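Putative gamma-glutamylcyclotransferase YkqA (Bacillus subtilis, PDB 2QIK) probably acts as a gamma-glutamylcyclotransferase, an acyl-transferring enzyme expected to split off gamma-glutamyl groups as cyclic 5-oxoproline. Local coordinates at residues A[66-69]-A[70-73]; A[85-89]-A[90-94]; A[192-195]-A[196-199]; A[253-256]-A[257-261]. All coordinates share one frame; numbering follows the deposited sequence. Where two conformers were deposited one is given.

Contact 1: A[66-69]-A[70-73]; sequences LCIH and KLDQ
Cys-67 and Leu-71 meet one turn apart on the alpha-helix 65-74, whose regular i to i+4 hydrogen bonds also join Leu-66 with Lys-70, Ile-68 with Asp-72 and His-69 with Gln-73. The link under this pair runs from Leu-71 N to Cys-67 O, 2.9 Å long and close to straight (166° at the hydrogen). Leu-71 can be followed outward from there. Leu-71 CB rests 3.7 Å from Cys-67 O, and CG comes closer, at 3.3 Å from that same oxygen. With CG placed opposite the carbonyl carbon (chi1 -61°), the branch is carried back along the helix toward the preceding turn. Leu-71 CD1 then reaches both side chains there: it lies 4.1 Å from Cys-67 SG and 4.3 Å from Ile-68 CD1. A branched leucine suits this inward face, since Leu-20, Leu-21 and Tyr-97 also press on it, as does Leu-11, which by similarity belongs to the substrate site. Cys-67 is small enough to lie buried against Leu-21, while Ile-68 turns to Leu-95 and Tyr-97 of strand 90-98. Asp-72 faces a more polar edge, where its OD1 forms a salt bridge with Lys-80 NZ and a hydrogen bond with Tyr-97 OH. The side chains of Ile-68 and Asp-72 cross at a slant, Asp-72 OD2 standing 4.0 Å from Ile-68 CG2.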
ATOM      1  N   LEU A  66     -12.943   4.188  25.459  1.00 11.81           N
ATOM      2  CA  LEU A  66     -14.305   4.035  24.975  1.00 12.04           C
ATOM      3  C   LEU A  66     -14.315   3.159  23.738  1.00  9.14           C
ATOM      4  O   LEU A  66     -15.122   2.273  23.611  1.00 10.63           O
ATOM      5  CB  LEU A  66     -14.932   5.435  24.758  1.00 13.19           C
ATOM      6  CG  LEU A  66     -16.335   5.430  24.137  1.00 14.06           C
ATOM      7  CD1 LEU A  66     -17.143   6.674  24.529  1.00 19.56           C
ATOM      8  CD2 LEU A  66     -16.307   5.358  22.649  1.00 17.63           C
ATOM      9  N   CYS A  67     -13.419   3.461  22.774  1.00 10.44           N
ATOM     10  CA  CYS A  67     -13.361   2.683  21.531  1.00  9.52           C
ATOM     11  C   CYS A  67     -13.073   1.235  21.816  1.00  8.76           C
ATOM     12  O   CYS A  67     -13.772   0.350  21.315  1.00 10.13           O
ATOM     13  CB  CYS A  67     -12.286   3.304  20.641  1.00  9.56           C
ATOM     14  SG  CYS A  67     -12.012   2.319  19.124  1.00 11.08           S
ATOM     15  N   ILE A  68     -12.086   0.981  22.657  1.00  9.71           N
ATOM     16  CA  ILE A  68     -11.777  -0.438  22.981  1.00  9.84           C
ATOM     17  C   ILE A  68     -12.945  -1.138  23.672  1.00  9.75           C
ATOM     18  O   ILE A  68     -13.242  -2.283  23.344  1.00 10.69           O
ATOM     19  CB  ILE A  68     -10.463  -0.564  23.769  1.00 11.00           C
ATOM     20  CG1 ILE A  68      -9.291  -0.009  22.995  1.00 11.08           C
ATOM     21  CG2 ILE A  68     -10.185  -2.000  24.199  1.00 11.34           C
ATOM     22  CD1 ILE A  68      -9.077  -0.679  21.581  1.00 11.07           C
ATOM     23  N   HIS A  69     -13.646  -0.446  24.595  1.00 10.43           N
ATOM     24  CA  HIS A  69     -14.862  -1.060  25.121  1.00 11.04           C
ATOM     25  C   HIS A  69     -15.897  -1.396  24.061  1.00 10.44           C
ATOM     26  O   HIS A  69     -16.524  -2.447  24.093  1.00 11.42           O
ATOM     27  CB  HIS A  69     -15.554  -0.180  26.175  1.00 11.18           C
ATOM     28  CG  HIS A  69     -14.846  -0.103  27.489  1.00 11.78           C
ATOM     29  ND1 HIS A  69     -14.485   1.053  28.162  1.00 13.36           N
ATOM     30  CD2 HIS A  69     -14.347  -1.117  28.245  1.00 10.53           C
ATOM     31  CE1 HIS A  69     -13.837   0.738  29.285  1.00 10.43           C
ATOM     32  NE2 HIS A  69     -13.757  -0.586  29.346  1.00 18.30           N
ATOM     33  N   LYS A  70     -16.118  -0.448  23.127  1.00 10.85           N
ATOM     34  CA  LYS A  70     -17.080  -0.622  22.060  1.00 12.61           C
ATOM     35  C   LYS A  70     -16.713  -1.872  21.249  1.00  9.97           C
ATOM     36  O   LYS A  70     -17.560  -2.643  20.823  1.00 12.00           O
ATOM     37  CB  LYS A  70     -17.228   0.640  21.178  1.00 13.39           C
ATOM     38  CG  LYS A  70     -17.865   1.731  21.868  1.00 19.69           C
ATOM     39  CD  LYS A  70     -17.665   3.062  21.293  1.00 22.38           C
ATOM     40  CE  LYS A  70     -18.493   3.269  20.249  1.00 18.25           C
ATOM     41  NZ  LYS A  70     -18.208   4.526  19.465  1.00 16.05           N
ATOM     42  N   LEU A  71     -15.440  -1.979  20.910  1.00 10.81           N
ATOM     43  CA  LEU A  71     -14.969  -3.148  20.154  1.00 11.19           C
ATOM     44  C   LEU A  71     -15.112  -4.449  20.938  1.00 11.68           C
ATOM     45  O   LEU A  71     -15.550  -5.469  20.401  1.00 12.95           O
ATOM     46  CB  LEU A  71     -13.501  -2.952  19.716  1.00 11.11           C
ATOM     47  CG  LEU A  71     -13.274  -1.749  18.795  1.00 11.49           C
ATOM     48  CD1 LEU A  71     -11.786  -1.731  18.405  1.00 11.07           C
ATOM     49  CD2 LEU A  71     -14.140  -1.724  17.588  1.00 15.01           C
ATOM     50  N   ASP A  72     -14.727  -4.458  22.221  1.00 11.08           N
ATOM     51  CA  ASP A  72     -14.943  -5.587  23.027  1.00 12.33           C
ATOM     52  C   ASP A  72     -16.396  -6.076  23.011  1.00 12.03           C
ATOM     53  O   ASP A  72     -16.673  -7.273  22.927  1.00 14.31           O
ATOM     54  CB  ASP A  72     -14.573  -5.283  24.474  1.00 12.11           C
ATOM     55  CG  ASP A  72     -13.136  -5.060  24.732  1.00 14.46           C
ATOM     56  OD1 ASP A  72     -12.255  -5.499  23.953  1.00 16.45           O
ATOM     57  OD2 ASP A  72     -12.791  -4.533  25.835  1.00 15.84           O
ATOM     58  N   GLN A  73     -17.309  -5.132  23.088  1.00 12.96           N
ATOM     59  CA  GLN A  73     -18.722  -5.479  23.105  1.00 13.01           C
ATOM     60  C   GLN A  73     -19.242  -5.919  21.753  1.00 14.05           C
ATOM     61  O   GLN A  73     -20.113  -6.814  21.719  1.00 16.07           O
ATOM     62  CB  GLN A  73     -19.589  -4.324  23.571  1.00 13.10           C
ATOM     63  CG  GLN A  73     -19.386  -3.946  24.980  1.00 14.65           C
ATOM     64  CD  GLN A  73     -20.131  -2.674  25.356  1.00 15.38           C
ATOM     65  OE1 GLN A  73     -19.616  -1.942  26.202  1.00 17.94           O
ATOM     66  NE2 GLN A  73     -21.311  -2.437  24.794  1.00 17.09           N
TER

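Contact 2: A[85-89]-A[90-94]; sequences VETDV and GIKIA
The flat carbonyl group of Gly-90 takes two bonds from Thr-87. Thr-87 OG1 comes in the carbonyl plane and on a lone pair, 2.7 Å from Gly-90 O, whereas Thr-87 N lies above the plane, 40° out of it, at 3.1 Å. The hydroxyl works twice, for Thr-87 OG1 also accepts from Val-89 N at 3.1 Å and so makes an ST turn. It can do both because chi1 of 81° sets OG1 between the backbone N and the carbonyl carbon, facing the bend. A valine here would probably cost Gly-90 O its in-plane donor and leave Val-89 N without this acceptor, making the turn less firmly fixed. This is the end of a tight beta hairpin with Asp-88 and Val-89 at its tip, where the Thr-87 and Gly-90 pair is completed by a weak bond from Gly-90 N to Thr-87 O. Glycine is needed next, since at phi 113° a CB would collide with Val-89 O. Further along, Val-85 and Lys-92 form a hydrogen-bonded antiparallel pair, with Val-85 N 2.7 Å from Lys-92 O. Glu-86 and Ile-91 lie side by side on the other face, where Arg-32 holds the glutamate by a salt bridge. Val-85 CG2 meets Ala-94 CB at 4.0 Å. Strand 79-87 lies in the sheet between 25-34 and the outermost 90-98, and Val-85 and Ala-94 both touch Phe-6 of strand 3-7.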
ATOM      1  N   VAL A  85       4.127  -4.848  15.625  1.00  7.12           N
ATOM      2  CA  VAL A  85       3.706  -4.424  14.289  1.00  7.07           C
ATOM      3  C   VAL A  85       4.859  -3.676  13.576  1.00  7.73           C
ATOM      4  O   VAL A  85       5.390  -2.698  14.117  1.00  9.74           O
ATOM      5  CB  VAL A  85       2.484  -3.526  14.385  1.00  6.98           C
ATOM      6  CG1 VAL A  85       2.071  -3.025  12.997  1.00  9.18           C
ATOM      7  CG2 VAL A  85       1.354  -4.224  15.011  1.00  8.76           C
ATOM      8  N   GLU A  86       5.198  -4.118  12.371  1.00  7.98           N
ATOM      9  CA  GLU A  86       6.206  -3.471  11.566  1.00  8.06           C
ATOM     10  C   GLU A  86       5.530  -2.373  10.724  1.00  7.81           C
ATOM     11  O   GLU A  86       4.491  -2.593  10.106  1.00  9.21           O
ATOM     12  CB  GLU A  86       6.846  -4.496  10.614  1.00  9.19           C
ATOM     13  CG  GLU A  86       7.661  -5.623  11.278  1.00 14.21           C
ATOM     14  CD  GLU A  86       8.061  -6.813  10.415  1.00 14.62           C
ATOM     15  OE1 GLU A  86       8.188  -6.625   9.245  1.00 14.00           O
ATOM     16  OE2 GLU A  86       8.426  -7.962  10.971  1.00 20.40           O
ATOM     17  N   THR A  87       6.100  -1.199  10.713  1.00  8.51           N
ATOM     18  CA  THR A  87       5.636  -0.037   9.946  1.00  8.39           C
ATOM     19  C   THR A  87       6.771   0.593   9.220  1.00  9.87           C
ATOM     20  O   THR A  87       7.935   0.229   9.437  1.00 11.72           O
ATOM     21  CB  THR A  87       4.954   1.009  10.824  1.00  9.32           C
ATOM     22  OG1 THR A  87       5.932   1.850  11.486  1.00 10.91           O
ATOM     23  CG2 THR A  87       3.979   0.380  11.869  1.00 10.18           C
ATOM     24  N   ASP A  88       6.478   1.572   8.371  1.00  9.56           N
ATOM     25  CA  ASP A  88       7.576   2.230   7.650  1.00 10.96           C
ATOM     26  C   ASP A  88       8.466   3.063   8.568  1.00 12.94           C
ATOM     27  O   ASP A  88       9.542   3.492   8.100  1.00 15.98           O
ATOM     28  CB  ASP A  88       7.020   3.102   6.545  1.00 11.00           C
ATOM     29  CG  ASP A  88       6.492   2.342   5.373  1.00 10.27           C
ATOM     30  OD1 ASP A  88       6.470   1.094   5.372  1.00 14.14           O
ATOM     31  OD2 ASP A  88       6.024   2.995   4.413  1.00 10.78           O
ATOM     32  N   VAL A  89       8.034   3.338   9.810  1.00 11.95           N
ATOM     33  CA  VAL A  89       8.802   4.109  10.736  1.00 14.90           C
ATOM     34  C   VAL A  89       9.065   3.412  12.069  1.00 16.41           C
ATOM     35  O   VAL A  89       9.498   4.024  13.089  1.00 22.07           O
ATOM     36  CB  VAL A  89       8.159   5.450  10.952  1.00 16.80           C
ATOM     37  CG1 VAL A  89       8.073   6.268   9.693  1.00 20.27           C
ATOM     38  CG2 VAL A  89       6.755   5.300  11.624  1.00 20.01           C
ATOM     39  N   GLY A  90       9.267   2.173  11.984  1.00 14.71           N
ATOM     40  CA  GLY A  90       9.611   1.392  13.114  1.00 14.78           C
ATOM     41  C   GLY A  90       8.593   0.386  13.560  1.00 12.31           C
ATOM     42  O   GLY A  90       7.517   0.279  13.064  1.00 14.91           O
ATOM     43  N   ILE A  91       8.994  -0.327  14.610  1.00 11.86           N
ATOM     44  CA  ILE A  91       8.198  -1.399  15.192  1.00 11.07           C
ATOM     45  C   ILE A  91       7.436  -0.864  16.336  1.00 11.34           C
ATOM     46  O   ILE A  91       8.018  -0.210  17.198  1.00 14.72           O
ATOM     47  CB  ILE A  91       9.124  -2.636  15.436  1.00 14.85           C
ATOM     48  CG1 ILE A  91       9.602  -3.027  13.980  1.00 19.13           C
ATOM     49  CG2 ILE A  91       8.350  -3.730  16.036  1.00 18.75           C
ATOM     50  CD1 ILE A  91      10.510  -4.187  13.822  1.00 20.54           C
ATOM     51  N   LYS A  92       6.137  -1.205  16.420  1.00 10.54           N
ATOM     52  CA  LYS A  92       5.177  -0.679  17.398  0.50 11.53           C
ATOM     53  C   LYS A  92       4.506  -1.847  18.095  1.00 10.02           C
ATOM     54  O   LYS A  92       4.233  -2.846  17.465  1.00 13.86           O
ATOM     55  CB  LYS A  92       4.086   0.151  16.662  0.50 11.46           C
ATOM     56  CG  LYS A  92       4.633   1.349  15.957  0.50 15.00           C
ATOM     57  CD  LYS A  92       3.540   2.287  15.546  0.50 13.26           C
ATOM     58  CE  LYS A  92       4.111   3.564  14.819  0.50 15.17           C
ATOM     59  NZ  LYS A  92       4.815   4.534  15.706  0.50 20.50           N
ATOM     60  N   ILE A  93       4.059  -1.700  19.318  1.00 11.19           N
ATOM     61  CA  ILE A  93       3.253  -2.725  19.978  1.00  8.85           C
ATOM     62  C   ILE A  93       1.787  -2.255  19.901  1.00  9.10           C
ATOM     63  O   ILE A  93       1.447  -1.153  20.257  1.00 10.77           O
ATOM     64  CB  ILE A  93       3.703  -2.954  21.433  1.00 11.40           C
ATOM     65  CG1 ILE A  93       5.132  -3.480  21.481  1.00 14.20           C
ATOM     66  CG2 ILE A  93       2.786  -3.844  22.138  1.00 12.00           C
ATOM     67  CD1 ILE A  93       5.742  -3.613  22.819  1.00 16.04           C
ATOM     68  N   ALA A  94       0.910  -3.149  19.462  1.00  8.03           N
ATOM     69  CA  ALA A  94      -0.510  -2.828  19.291  1.00  7.21           C
ATOM     70  C   ALA A  94      -1.396  -3.972  19.674  1.00  6.67           C
ATOM     71  O   ALA A  94      -1.039  -5.120  19.546  1.00  8.65           O
ATOM     72  CB  ALA A  94      -0.756  -2.401  17.835  1.00  8.11           C
TER

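Contact 3: A[192-195]-A[196-199]; sequences RIPY and SALS
Pro-194 O receives the backbone N of Ala-197 at 2.9 Å, an i to i+3 bond that begins a 3-10 turn. Leu-198 N repeats the step on Tyr-195 O at 3.0 Å. In both, the N-H points well at its oxygen, yet the donor stands about 50° out of the carbonyl plane, so neither donor lies on a lone-pair direction of its oxygen. Pro-194 suits the bend: its ring restricts phi as the chain leaves the strand. Ala-197 turns inward with Ala-197 CB 3.4 Å from Pro-194 O, while Ile-193 reaches over from the strand. Because CG1 of that isoleucine sits between backbone N and carbonyl carbon (chi1 72°), Ile-193 CD1 extends to within 4.0 Å of Ala-197 CB. Alanine suits the place, its single methyl touching both Ile-193 CD1 and Tyr-150. On another side, Tyr-195 CE1 meets Leu-198 CD2 at 4.0 Å, the two side chains passing at a slant; Ile-121 and Met-120 of helix 115-122 add to this apolar patch, the first against the tyrosine and the second against the leucine. Ser-196, small and polar on the exposed outside of the turn, has its OG bound to Tyr-150 OH and 3.7 Å from Pro-194 CB. The whole is a strand-to-helix junction: strand 185-193 of the AIG2-like family region passes through a 3-10 turn into helix 198-204.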
ATOM      1  N   ARG A 192      -7.567   4.696 -14.511  1.00  8.07           N
ATOM      2  CA  ARG A 192      -8.743   3.811 -14.426  1.00  7.67           C
ATOM      3  C   ARG A 192      -8.464   2.625 -15.369  1.00  8.40           C
ATOM      4  O   ARG A 192      -8.312   2.821 -16.582  1.00  9.04           O
ATOM      5  CB  ARG A 192      -9.976   4.544 -14.902  1.00  8.85           C
ATOM      6  CG  ARG A 192     -11.260   3.753 -14.792  1.00  8.87           C
ATOM      7  CD  ARG A 192     -12.441   4.464 -15.297  1.00  9.65           C
ATOM      8  NE  ARG A 192     -12.693   5.581 -14.470  1.00 16.53           N
ATOM      9  CZ  ARG A 192     -12.376   6.861 -14.720  1.00 18.12           C
ATOM     10  NH1 ARG A 192     -11.818   7.217 -15.874  1.00 18.57           N
ATOM     11  NH2 ARG A 192     -12.639   7.794 -13.814  1.00 19.17           N
ATOM     12  N   ILE A 193      -8.345   1.436 -14.797  1.00  8.27           N
ATOM     13  CA  ILE A 193      -7.995   0.241 -15.570  1.00  7.43           C
ATOM     14  C   ILE A 193      -9.043  -0.865 -15.358  1.00  7.75           C
ATOM     15  O   ILE A 193      -9.666  -0.934 -14.289  1.00  8.23           O
ATOM     16  CB  ILE A 193      -6.596  -0.260 -15.243  1.00  8.74           C
ATOM     17  CG1 ILE A 193      -6.522  -0.905 -13.827  1.00  8.91           C
ATOM     18  CG2 ILE A 193      -5.527   0.804 -15.379  1.00  9.49           C
ATOM     19  CD1 ILE A 193      -5.135  -1.457 -13.490  1.00 10.27           C
ATOM     20  N   PRO A 194      -9.217  -1.754 -16.324  1.00  6.91           N
ATOM     21  CA  PRO A 194     -10.041  -2.900 -16.093  1.00  7.61           C
ATOM     22  C   PRO A 194      -9.337  -3.885 -15.155  1.00  7.02           C
ATOM     23  O   PRO A 194      -8.129  -3.986 -15.141  1.00  7.94           O
ATOM     24  CB  PRO A 194     -10.276  -3.501 -17.505  1.00  9.32           C
ATOM     25  CG  PRO A 194      -9.841  -2.400 -18.459  1.00 12.29           C
ATOM     26  CD  PRO A 194      -8.720  -1.699 -17.705  1.00  9.44           C
ATOM     27  N   TYR A 195     -10.150  -4.666 -14.458  1.00  8.12           N
ATOM     28  CA  TYR A 195      -9.668  -5.806 -13.682  1.00  7.94           C
ATOM     29  C   TYR A 195      -8.681  -6.683 -14.505  1.00  7.09           C
ATOM     30  O   TYR A 195      -7.728  -7.234 -13.964  1.00  8.02           O
ATOM     31  CB  TYR A 195     -10.828  -6.616 -13.195  1.00  7.40           C
ATOM     32  CG  TYR A 195     -10.408  -7.757 -12.306  1.00  7.24           C
ATOM     33  CD1 TYR A 195      -9.913  -7.567 -11.048  1.00  9.51           C
ATOM     34  CD2 TYR A 195     -10.547  -9.082 -12.733  1.00  7.76           C
ATOM     35  CE1 TYR A 195      -9.516  -8.605 -10.251  1.00 11.75           C
ATOM     36  CE2 TYR A 195     -10.154 -10.135 -11.938  1.00  9.24           C
ATOM     37  CZ  TYR A 195      -9.668  -9.886 -10.694  1.00 11.11           C
ATOM     38  OH  TYR A 195      -9.298 -10.975  -9.912  1.00 15.31           O
ATOM     39  N   SER A 196      -8.954  -6.862 -15.780  1.00  7.38           N
ATOM     40  CA  SER A 196      -8.184  -7.704 -16.603  1.00  7.22           C
ATOM     41  C   SER A 196      -6.750  -7.217 -16.805  1.00  7.41           C
ATOM     42  O   SER A 196      -5.914  -7.993 -17.297  1.00  8.38           O
ATOM     43  CB  SER A 196      -8.802  -7.905 -17.961  1.00  9.45           C
ATOM     44  OG  SER A 196      -8.871  -6.680 -18.652  1.00 10.22           O
ATOM     45  N   ALA A 197      -6.439  -5.980 -16.444  1.00  7.97           N
ATOM     46  CA  ALA A 197      -5.048  -5.453 -16.475  1.00  7.10           C
ATOM     47  C   ALA A 197      -4.277  -5.815 -15.239  1.00  6.58           C
ATOM     48  O   ALA A 197      -3.049  -5.575 -15.181  1.00  8.28           O
ATOM     49  CB  ALA A 197      -5.108  -3.978 -16.622  1.00  8.10           C
ATOM     50  N   LEU A 198      -4.900  -6.354 -14.196  1.00  7.05           N
ATOM     51  CA  LEU A 198      -4.201  -6.513 -12.936  1.00  7.57           C
ATOM     52  C   LEU A 198      -3.102  -7.530 -12.913  1.00  7.18           C
ATOM     53  O   LEU A 198      -2.041  -7.297 -12.269  1.00  7.02           O
ATOM     54  CB  LEU A 198      -5.233  -6.884 -11.833  1.00  9.36           C
ATOM     55  CG  LEU A 198      -4.772  -6.760 -10.421  1.00 12.84           C
ATOM     56  CD1 LEU A 198      -4.168  -5.329 -10.084  1.00 17.51           C
ATOM     57  CD2 LEU A 198      -5.938  -7.083  -9.535  1.00 16.59           C
ATOM     58  N   SER A 199      -3.292  -8.685 -13.539  1.00  7.17           N
ATOM     59  CA  SER A 199      -2.247  -9.684 -13.432  1.00  7.48           C
ATOM     60  C   SER A 199      -0.947  -9.245 -14.124  1.00  7.09           C
ATOM     61  O   SER A 199       0.145  -9.586 -13.647  1.00  8.09           O
ATOM     62  CB  SER A 199      -2.704 -11.081 -13.871  1.00  8.20           C
ATOM     63  OG  SER A 199      -3.013 -11.136 -15.241  1.00  9.36           O
TER

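Contact 4: A[253-256]-A[257-261]; sequences RGAE and LYLSP
This is a helix-end contact, in which Ala-255 and Leu-259 meet across the last turn of helix 245-258, just before the chain bends into helix 261-273. Ala-255 O gathers several donors: Leu-259 N at 2.8 Å, a water at 3.2 Å, and a weak second arm of Tyr-258 N, whose main acceptor is Gly-254 O. The same water donates to Leu-259 O at 3.0 Å, bridging the two carbonyls where Leu-259 leaves helical geometry. In the same turn, Leu-259 CD1 lies 3.9 Å from Ala-255 CB, the small alanine leaving room for the longer chain. Cutting Leu-259 back to an alanine removes CG and both methyls and is likely to leave Ala-255 CB without its apolar neighbour. Tyr-258 has Leu-257 CG over the centre of one ring face, 4.0 Å above its plane, and Tyr-258 CD2 lies 3.4 Å from Gly-254 O. Ser-260 then serves as N-cap of the next helix, its OG bound to Phe-263 N, and Pro-261 follows in the first turn. Glu-256 ties back to that helix by a salt bridge with Lys-268, while Tyr-258 and Leu-259 pack on strands 185-193 and 154-161.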
ATOM      1  N   ARG A 253      10.120  10.938 -17.851  1.00 13.13           N
ATOM      2  CA  ARG A 253       9.167  11.176 -18.945  1.00 14.74           C
ATOM      3  C   ARG A 253       7.744  11.176 -18.395  1.00 15.08           C
ATOM      4  O   ARG A 253       6.928  12.022 -18.759  1.00 16.10           O
ATOM      5  CB  ARG A 253       9.321  10.083 -20.003  1.00 16.62           C
ATOM      6  CG  ARG A 253      10.432  10.165 -20.999  1.00 19.86           C
ATOM      7  CD  ARG A 253      10.110   9.305 -22.262  1.00 21.78           C
ATOM      8  NE  ARG A 253       9.947   7.884 -21.923  1.00 22.42           N
ATOM      9  CZ  ARG A 253      10.835   6.953 -22.212  1.00 23.40           C
ATOM     10  NH1 ARG A 253      11.970   7.266 -22.893  1.00 26.33           N
ATOM     11  NH2 ARG A 253      10.636   5.686 -21.867  1.00 25.24           N
ATOM     12  N   GLY A 254       7.449  10.203 -17.500  1.00 13.39           N
ATOM     13  CA  GLY A 254       6.087  10.134 -16.952  1.00 13.68           C
ATOM     14  C   GLY A 254       5.807  11.321 -16.065  1.00 12.86           C
ATOM     15  O   GLY A 254       4.713  11.898 -16.113  1.00 13.61           O
ATOM     16  N   ALA A 255       6.779  11.762 -15.276  1.00 12.71           N
ATOM     17  CA  ALA A 255       6.552  12.922 -14.396  1.00 12.90           C
ATOM     18  C   ALA A 255       6.358  14.195 -15.207  1.00 13.73           C
ATOM     19  O   ALA A 255       5.487  14.985 -14.916  1.00 14.98           O
ATOM     20  CB  ALA A 255       7.710  13.096 -13.461  1.00 13.67           C
ATOM     21  N   GLU A 256       7.137  14.358 -16.242  1.00 14.77           N
ATOM     22  CA  GLU A 256       7.017  15.515 -17.140  1.00 16.34           C
ATOM     23  C   GLU A 256       5.649  15.541 -17.787  1.00 16.89           C
ATOM     24  O   GLU A 256       5.032  16.618 -17.952  1.00 19.12           O
ATOM     25  CB  GLU A 256       8.140  15.412 -18.222  1.00 16.47           C
ATOM     26  CG  GLU A 256       9.560  15.660 -17.709  1.00 19.21           C
ATOM     27  CD  GLU A 256      10.619  15.071 -18.653  1.00 22.21           C
ATOM     28  OE1 GLU A 256      10.226  14.589 -19.788  1.00 27.05           O
ATOM     29  OE2 GLU A 256      11.835  15.155 -18.320  1.00 25.88           O
ATOM     30  N   LEU A 257       5.116  14.352 -18.133  1.00 16.20           N
ATOM     31  CA  LEU A 257       3.804  14.335 -18.777  1.00 17.48           C
ATOM     32  C   LEU A 257       2.672  14.698 -17.817  1.00 18.02           C
ATOM     33  O   LEU A 257       1.746  15.399 -18.187  1.00 19.73           O
ATOM     34  CB  LEU A 257       3.549  12.967 -19.407  1.00 19.73           C
ATOM     35  CG  LEU A 257       2.273  12.590 -20.196  1.00 20.67           C
ATOM     36  CD1 LEU A 257       2.102  13.599 -21.307  1.00 22.94           C
ATOM     37  CD2 LEU A 257       2.427  11.146 -20.701  1.00 22.03           C
ATOM     38  N   TYR A 258       2.732  14.176 -16.595  1.00 15.85           N
ATOM     39  CA  TYR A 258       1.574  14.247 -15.725  1.00 15.56           C
ATOM     40  C   TYR A 258       1.672  15.157 -14.507  1.00 15.26           C
ATOM     41  O   TYR A 258       0.647  15.598 -14.000  1.00 17.40           O
ATOM     42  CB  TYR A 258       1.272  12.824 -15.236  1.00 16.38           C
ATOM     43  CG  TYR A 258       0.799  11.823 -16.284  1.00 13.81           C
ATOM     44  CD1 TYR A 258      -0.458  11.925 -16.836  1.00 16.58           C
ATOM     45  CD2 TYR A 258       1.538  10.691 -16.567  1.00 18.47           C
ATOM     46  CE1 TYR A 258      -0.931  11.047 -17.747  1.00 14.45           C
ATOM     47  CE2 TYR A 258       1.055   9.733 -17.500  1.00 18.88           C
ATOM     48  CZ  TYR A 258      -0.199   9.909 -18.080  1.00 16.06           C
ATOM     49  OH  TYR A 258      -0.734   8.985 -18.983  1.00 18.08           O
ATOM     50  N   LEU A 259       2.853  15.321 -13.929  1.00 14.44           N
ATOM     51  CA  LEU A 259       2.954  15.868 -12.562  1.00 14.17           C
ATOM     52  C   LEU A 259       3.235  17.372 -12.554  1.00 14.36           C
ATOM     53  O   LEU A 259       3.524  17.973 -13.578  1.00 16.11           O
ATOM     54  CB  LEU A 259       4.021  15.112 -11.776  1.00 13.14           C
ATOM     55  CG  LEU A 259       3.869  13.593 -11.764  1.00 12.14           C
ATOM     56  CD1 LEU A 259       4.873  13.021 -10.832  1.00 12.94           C
ATOM     57  CD2 LEU A 259       2.430  13.178 -11.361  1.00 13.32           C
ATOM     58  N   SER A 260       3.150  17.986 -11.409  1.00 13.89           N
ATOM     59  CA  SER A 260       3.427  19.420 -11.354  1.00 14.12           C
ATOM     60  C   SER A 260       4.920  19.654 -11.663  1.00 16.20           C
ATOM     61  O   SER A 260       5.761  18.880 -11.274  1.00 15.41           O
ATOM     62  CB  SER A 260       3.034  20.040 -10.006  1.00 15.53           C
ATOM     63  OG  SER A 260       3.842  19.621  -8.926  1.00 15.87           O
ATOM     64  N   PRO A 261       5.256  20.751 -12.350  1.00 16.15           N
ATOM     65  CA  PRO A 261       6.644  21.100 -12.563  1.00 16.00           C
ATOM     66  C   PRO A 261       7.466  21.166 -11.246  1.00 14.55           C
ATOM     67  O   PRO A 261       8.562  20.705 -11.241  1.00 15.35           O
ATOM     68  CB  PRO A 261       6.546  22.434 -13.337  1.00 17.24           C
ATOM     69  CG  PRO A 261       5.186  22.556 -13.774  1.00 20.71           C
ATOM     70  CD  PRO A 261       4.319  21.713 -12.993  1.00 16.84           C
TER
HETATM   71  O   HOH W   1       6.227  18.112 -14.823  1.00 31.00           O

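From the N terminus, the chain first makes contact 1 within helix 65-74, which packs on strand 90-98 of the first sheet, then contact 2, where the hairpin bend joins strands 79-87 and 90-98; both belong to the first AIG2-like region, their centres about 23 Å apart. Contact 3 comes later, tying strand 185-193 to helix 198-204, and contact 4 last, at the end of helix 245-258 and the bend into helix 261-273; these fall in the second family region. Each contact closes just a turn of its own, so they run in series and none nests in or crosses another. Contacts 1 and 4, with centres about 46 Å apart, lie on opposite sides of the chain's centre.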